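Local coordinates for ribokinase (Cryptococcus neoformans var. grubii serotype A, PDB 6CW5), which probably catalyses the magnesium-dependent transfer of phosphate from ATP to O-5 of D-ribose, yielding D-ribose 5-phosphate and ADP, at residues 15-20 / 142-147; 168-173 / 187-192. All coordinates share one frame; numbering follows the deposited sequence.

Overall arrangement
Contacts 1 and 2 are two parallel strand pairings in the large, mostly parallel central sheet of a PfkB-family carbohydrate kinase. Four neighbouring strands lie in the order 15-18, 140-143, 167-170, 191-195; contact 1 joins the first pair named and contact 2 the second. Their centres lie about 11 Å apart, and along the chain contact 1 is complete before contact 2 begins. Strands 140-143 and 167-170 bridge them, with probable hydrogen bonds from Val143 N to Val169 O and from Asn145 N to Ser173 O. Segments 15-20, 142-147 and 168-173 run off the C-terminal ends of their strands. Glu146, predicted to bind ribose, lies in contact 1; Asn195, an ADP-binding residue, ends strand 191-195.

Contact 1: residues 15-20 / 142-147; sequences CLVRGS and LVQNEV
Val17 and Leu142 form the centre of a parallel beta pairing, their side chains side by side on one face of the sheet, with Val17 CG2 4.1 Å from Leu142 CB. Two backbone bonds fix the register: Leu142 N donates to Leu16 O at 2.9 Å, and Arg18 N to Leu142 O at 3.1 Å. Past Arg18 the strands separate, and a water continues the ladder by donating to Arg18 O and accepting from Gln144 N.

Arg18 leaves from the other face. Its CB rests 4.0 Å from Val143 CG1; the chain then bends at chi2 (64°), which carries the guanidinium forward to Val147. CZ and NH2 lie beside Val147 CG2, which sits over one face of the group toward its rim, while NH1 is 3.9 Å from Val147 CG1. The polar partners lie outside the two segments, NH1 with Asp69 O and NH2 with Ser151 OG. An arginine suits this buried place because its aliphatic CB packs on Val143 and its guanidinium face on Val147, while the nitrogens reach strand 66-73 (Asp69) and helix 149-161 (Ser151).

Gly19 has no side chain, which leaves room for Gln144 OE1 to come within 3.6 Å of Gly19 CA; Gln144 NE2 is held by Gln55 of helix 51-61. Beyond it, Ser20 OG approaches Glu146 OE1 as a hydrogen-bond donor, modelled at 2.4 Å, a doubtful, very short value. The same hydroxyl is bonded to Gly52 N at the start of helix 51-61.

Glu146 OE1 also accepts from Lys51 N, and OE2 bonds a glycerol probably left from crystallisation. Ser20 and Lys51 N thus hold one carboxylate oxygen while the other meets a hydroxyl, which is consistent with the predicted binding of ribose by Glu146.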
# COMPACT_ATOMS: atom_id res chain seq x y z
N CYS A 15 -12.09 8.44 15.75
CA CYS A 15 -11.30 8.75 14.58
C CYS A 15 -10.03 7.92 14.55
O CYS A 15 -9.31 7.84 15.56
CB CYS A 15 -10.93 10.23 14.54
SG CYS A 15 -9.99 10.69 13.08
N LEU A 16 -9.72 7.33 13.41
CA LEU A 16 -8.42 6.74 13.19
C LEU A 16 -7.62 7.68 12.31
O LEU A 16 -8.12 8.09 11.24
CB LEU A 16 -8.53 5.37 12.52
CG LEU A 16 -7.20 4.69 12.16
CD1 LEU A 16 -6.37 4.32 13.39
CD2 LEU A 16 -7.56 3.46 11.34
N VAL A 17 -6.44 8.06 12.77
CA VAL A 17 -5.47 8.80 11.95
C VAL A 17 -4.45 7.80 11.46
O VAL A 17 -3.70 7.22 12.25
CB VAL A 17 -4.79 9.94 12.73
CG1 VAL A 17 -3.84 10.74 11.81
CG2 VAL A 17 -5.85 10.86 13.38
N ARG A 18 -4.40 7.58 10.15
CA ARG A 18 -3.36 6.75 9.57
C ARG A 18 -2.36 7.72 8.96
O ARG A 18 -2.66 8.37 7.95
CB ARG A 18 -3.93 5.79 8.53
CG ARG A 18 -2.87 5.03 7.72
CD ARG A 18 -2.00 4.08 8.55
NE ARG A 18 -0.96 3.50 7.70
CZ ARG A 18 0.33 3.81 7.79
NH1 ARG A 18 0.77 4.61 8.76
NH2 ARG A 18 1.19 3.29 6.92
N GLY A 19 -1.21 7.89 9.61
CA GLY A 19 -0.34 8.96 9.13
C GLY A 19 0.98 8.99 9.86
O GLY A 19 1.38 8.05 10.53
N SER A 20 1.65 10.11 9.71
CA SER A 20 3.07 10.23 10.04
C SER A 20 3.30 10.81 11.42
O SER A 20 2.47 11.54 11.96
CB SER A 20 3.72 11.15 9.00
OG SER A 20 3.04 12.40 9.00
N LEU A 142 -8.77 9.90 9.10
CA LEU A 142 -7.98 11.05 8.67
C LEU A 142 -6.68 10.56 8.07
O LEU A 142 -5.96 9.78 8.70
CB LEU A 142 -7.72 11.95 9.88
CG LEU A 142 -7.11 13.32 9.78
CD1 LEU A 142 -7.75 14.14 8.64
CD2 LEU A 142 -7.34 13.99 11.12
N VAL A 143 -6.36 11.01 6.85
CA VAL A 143 -5.17 10.58 6.13
C VAL A 143 -4.52 11.80 5.49
O VAL A 143 -5.17 12.81 5.24
CB VAL A 143 -5.44 9.50 5.05
CG1 VAL A 143 -5.57 8.09 5.69
CG2 VAL A 143 -6.69 9.84 4.23
N GLN A 144 -3.22 11.70 5.27
CA GLN A 144 -2.47 12.75 4.59
C GLN A 144 -1.58 12.07 3.59
O GLN A 144 -1.99 11.06 3.02
CB GLN A 144 -1.64 13.59 5.58
CG GLN A 144 -2.47 14.02 6.82
CD GLN A 144 -2.42 12.97 7.92
OE1 GLN A 144 -1.48 12.17 7.98
NE2 GLN A 144 -3.45 12.96 8.79
N ASN A 145 -0.35 12.56 3.38
CA ASN A 145 0.47 11.88 2.38
C ASN A 145 1.92 11.75 2.83
O ASN A 145 2.82 11.79 1.99
CB ASN A 145 0.41 12.60 1.01
CG ASN A 145 0.98 11.74 -0.14
OD1 ASN A 145 0.76 10.52 -0.18
ND2 ASN A 145 1.73 12.37 -1.07
N GLU A 146 2.16 11.58 4.12
CA GLU A 146 3.53 11.42 4.61
C GLU A 146 3.88 9.98 4.94
O GLU A 146 4.91 9.74 5.59
CB GLU A 146 3.78 12.30 5.85
CG GLU A 146 3.78 13.79 5.51
CD GLU A 146 4.15 14.71 6.68
OE1 GLU A 146 4.00 14.32 7.87
OE2 GLU A 146 4.54 15.87 6.39
N VAL A 147 3.04 9.03 4.54
CA VAL A 147 3.30 7.59 4.65
C VAL A 147 3.15 7.01 3.26
O VAL A 147 2.77 7.76 2.34
CB VAL A 147 2.37 6.93 5.69
CG1 VAL A 147 2.50 7.69 7.01
CG2 VAL A 147 0.89 6.93 5.20
O HOH W 1 -1.84 9.20 5.45

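Contact 2: residues 168-173 / 187-192; sequences SVFNPS and KHLSWL
Leu189 CD1 presses on Phe170 CB at 3.4 Å, the tightest apolar approach of this contact. The leucine and phenylalanine side chains cross at about a right angle, and both leucine methyls bear on Phe170 CB. Leu192 lies beside Phe170 and points the same way; its CD1 also meets Pro172 CD at 3.7 Å. Pro172 in turn folds back, its N over the centre of the Phe170 ring, and Phe184 stacks on that ring. Branched and aromatic residues suit this buried face, to which Leu176, Phe184 and Trp186 are added by the connection between the strands, the one containing helix 178-183 of the beta-alpha-beta unit.

On the opposite face Val169 CG2 touches Trp191 CB at 4.0 Å, before the indole leads away to meet Phe287 edge-to-face. Between the faces runs the parallel ladder: Trp191 N donates to Ser168 O at 2.8 Å, and Phe170 N to Trp191 O at 2.9 Å.

The start of the pairing is polar and more open, with His188 and Ser190 partly exposed. Here the two serines exchange bonds: Ser168 N donates to Ser190 OG at 2.9 Å, and Ser190 N to Ser168 OG at 3.0 Å. With OG between its backbone N and carbonyl carbon (chi1 51°), Ser168 can receive that N-H. A water joins the same hydroxyl to His188 O.

Serine hydroxyls, small and able both to donate and to accept, thus pair with backbone N-H groups where the ladder begins, so the buried Ser168 is satisfied on both its main-chain and side-chain atoms, while Leu189, Leu192, Phe170 and Pro172 close one face with hydrocarbon.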
# COMPACT_ATOMS: atom_id res chain seq x y z
N SER A 168 -14.40 9.95 5.75
CA SER A 168 -12.95 10.03 5.54
C SER A 168 -12.57 11.45 5.14
O SER A 168 -13.29 12.11 4.39
CB SER A 168 -12.50 9.05 4.47
OG SER A 168 -13.32 9.24 3.32
N VAL A 169 -11.41 11.89 5.61
CA VAL A 169 -10.93 13.27 5.45
C VAL A 169 -9.48 13.18 5.01
O VAL A 169 -8.68 12.50 5.65
CB VAL A 169 -11.06 14.05 6.78
CG1 VAL A 169 -10.57 15.47 6.61
CG2 VAL A 169 -12.50 14.05 7.27
N PHE A 170 -9.15 13.84 3.90
CA PHE A 170 -7.82 13.70 3.30
C PHE A 170 -7.20 15.07 3.10
O PHE A 170 -7.86 15.99 2.63
CB PHE A 170 -7.96 12.98 1.97
CG PHE A 170 -6.70 12.88 1.15
CD1 PHE A 170 -5.53 12.33 1.67
CD2 PHE A 170 -6.72 13.23 -0.21
CE1 PHE A 170 -4.40 12.18 0.88
CE2 PHE A 170 -5.59 13.11 -0.99
CZ PHE A 170 -4.43 12.56 -0.45
N ASN A 171 -5.92 15.19 3.46
CA ASN A 171 -5.14 16.42 3.26
C ASN A 171 -3.93 16.03 2.41
O ASN A 171 -3.03 15.31 2.89
CB ASN A 171 -4.75 16.97 4.64
CG ASN A 171 -3.84 18.19 4.59
OD1 ASN A 171 -2.94 18.31 5.43
ND2 ASN A 171 -4.10 19.13 3.68
N PRO A 172 -3.88 16.40 1.13
CA PRO A 172 -2.79 15.86 0.26
C PRO A 172 -1.46 16.57 0.46
O PRO A 172 -1.01 17.40 -0.35
CB PRO A 172 -3.34 16.08 -1.15
CG PRO A 172 -4.25 17.35 -0.99
CD PRO A 172 -4.86 17.23 0.39
N SER A 173 -0.81 16.24 1.58
CA SER A 173 0.44 16.91 1.97
C SER A 173 1.46 15.86 2.39
O SER A 173 1.20 15.09 3.33
CB SER A 173 0.21 17.89 3.12
OG SER A 173 1.46 18.44 3.53
N LYS A 187 -13.95 8.74 -5.11
CA LYS A 187 -15.32 8.37 -4.76
C LYS A 187 -15.44 7.89 -3.32
O LYS A 187 -16.55 7.93 -2.78
CB LYS A 187 -15.86 7.29 -5.70
CG LYS A 187 -15.08 5.99 -5.67
CD LYS A 187 -15.63 4.99 -6.65
CE LYS A 187 -14.75 3.75 -6.68
NZ LYS A 187 -15.29 2.75 -7.64
N HIS A 188 -14.35 7.44 -2.69
CA HIS A 188 -14.39 6.95 -1.31
C HIS A 188 -14.23 8.05 -0.28
O HIS A 188 -14.40 7.80 0.92
CB HIS A 188 -13.28 5.91 -1.07
CG HIS A 188 -13.46 4.66 -1.88
ND1 HIS A 188 -14.69 4.05 -2.01
CD2 HIS A 188 -12.59 3.92 -2.60
CE1 HIS A 188 -14.56 2.98 -2.78
NE2 HIS A 188 -13.29 2.88 -3.14
N LEU A 189 -13.90 9.26 -0.71
CA LEU A 189 -13.47 10.31 0.20
C LEU A 189 -14.65 11.20 0.58
O LEU A 189 -15.36 11.70 -0.30
CB LEU A 189 -12.39 11.16 -0.47
CG LEU A 189 -11.84 12.24 0.43
CD1 LEU A 189 -11.08 11.60 1.59
CD2 LEU A 189 -10.90 13.12 -0.43
N SER A 190 -14.83 11.43 1.88
CA SER A 190 -15.92 12.32 2.29
C SER A 190 -15.52 13.78 2.21
O SER A 190 -16.34 14.62 1.80
CB SER A 190 -16.39 12.01 3.71
OG SER A 190 -16.58 10.62 3.92
N TRP A 191 -14.30 14.11 2.65
CA TRP A 191 -13.85 15.50 2.73
C TRP A 191 -12.42 15.64 2.25
O TRP A 191 -11.54 14.89 2.67
CB TRP A 191 -13.92 16.03 4.16
CG TRP A 191 -15.31 16.30 4.64
CD1 TRP A 191 -16.09 15.50 5.42
CD2 TRP A 191 -16.07 17.47 4.36
NE1 TRP A 191 -17.31 16.12 5.65
CE2 TRP A 191 -17.32 17.33 5.00
CE3 TRP A 191 -15.82 18.64 3.62
CZ2 TRP A 191 -18.31 18.31 4.94
CZ3 TRP A 191 -16.80 19.62 3.57
CH2 TRP A 191 -18.03 19.44 4.22
N LEU A 192 -12.19 16.63 1.39
CA LEU A 192 -10.84 17.04 1.00
C LEU A 192 -10.53 18.36 1.70
O LEU A 192 -11.32 19.30 1.61
CB LEU A 192 -10.75 17.21 -0.52
CG LEU A 192 -9.50 17.92 -1.08
CD1 LEU A 192 -8.28 16.96 -0.97
CD2 LEU A 192 -9.72 18.33 -2.54
O HOH W 2 -14.85 6.97 3.43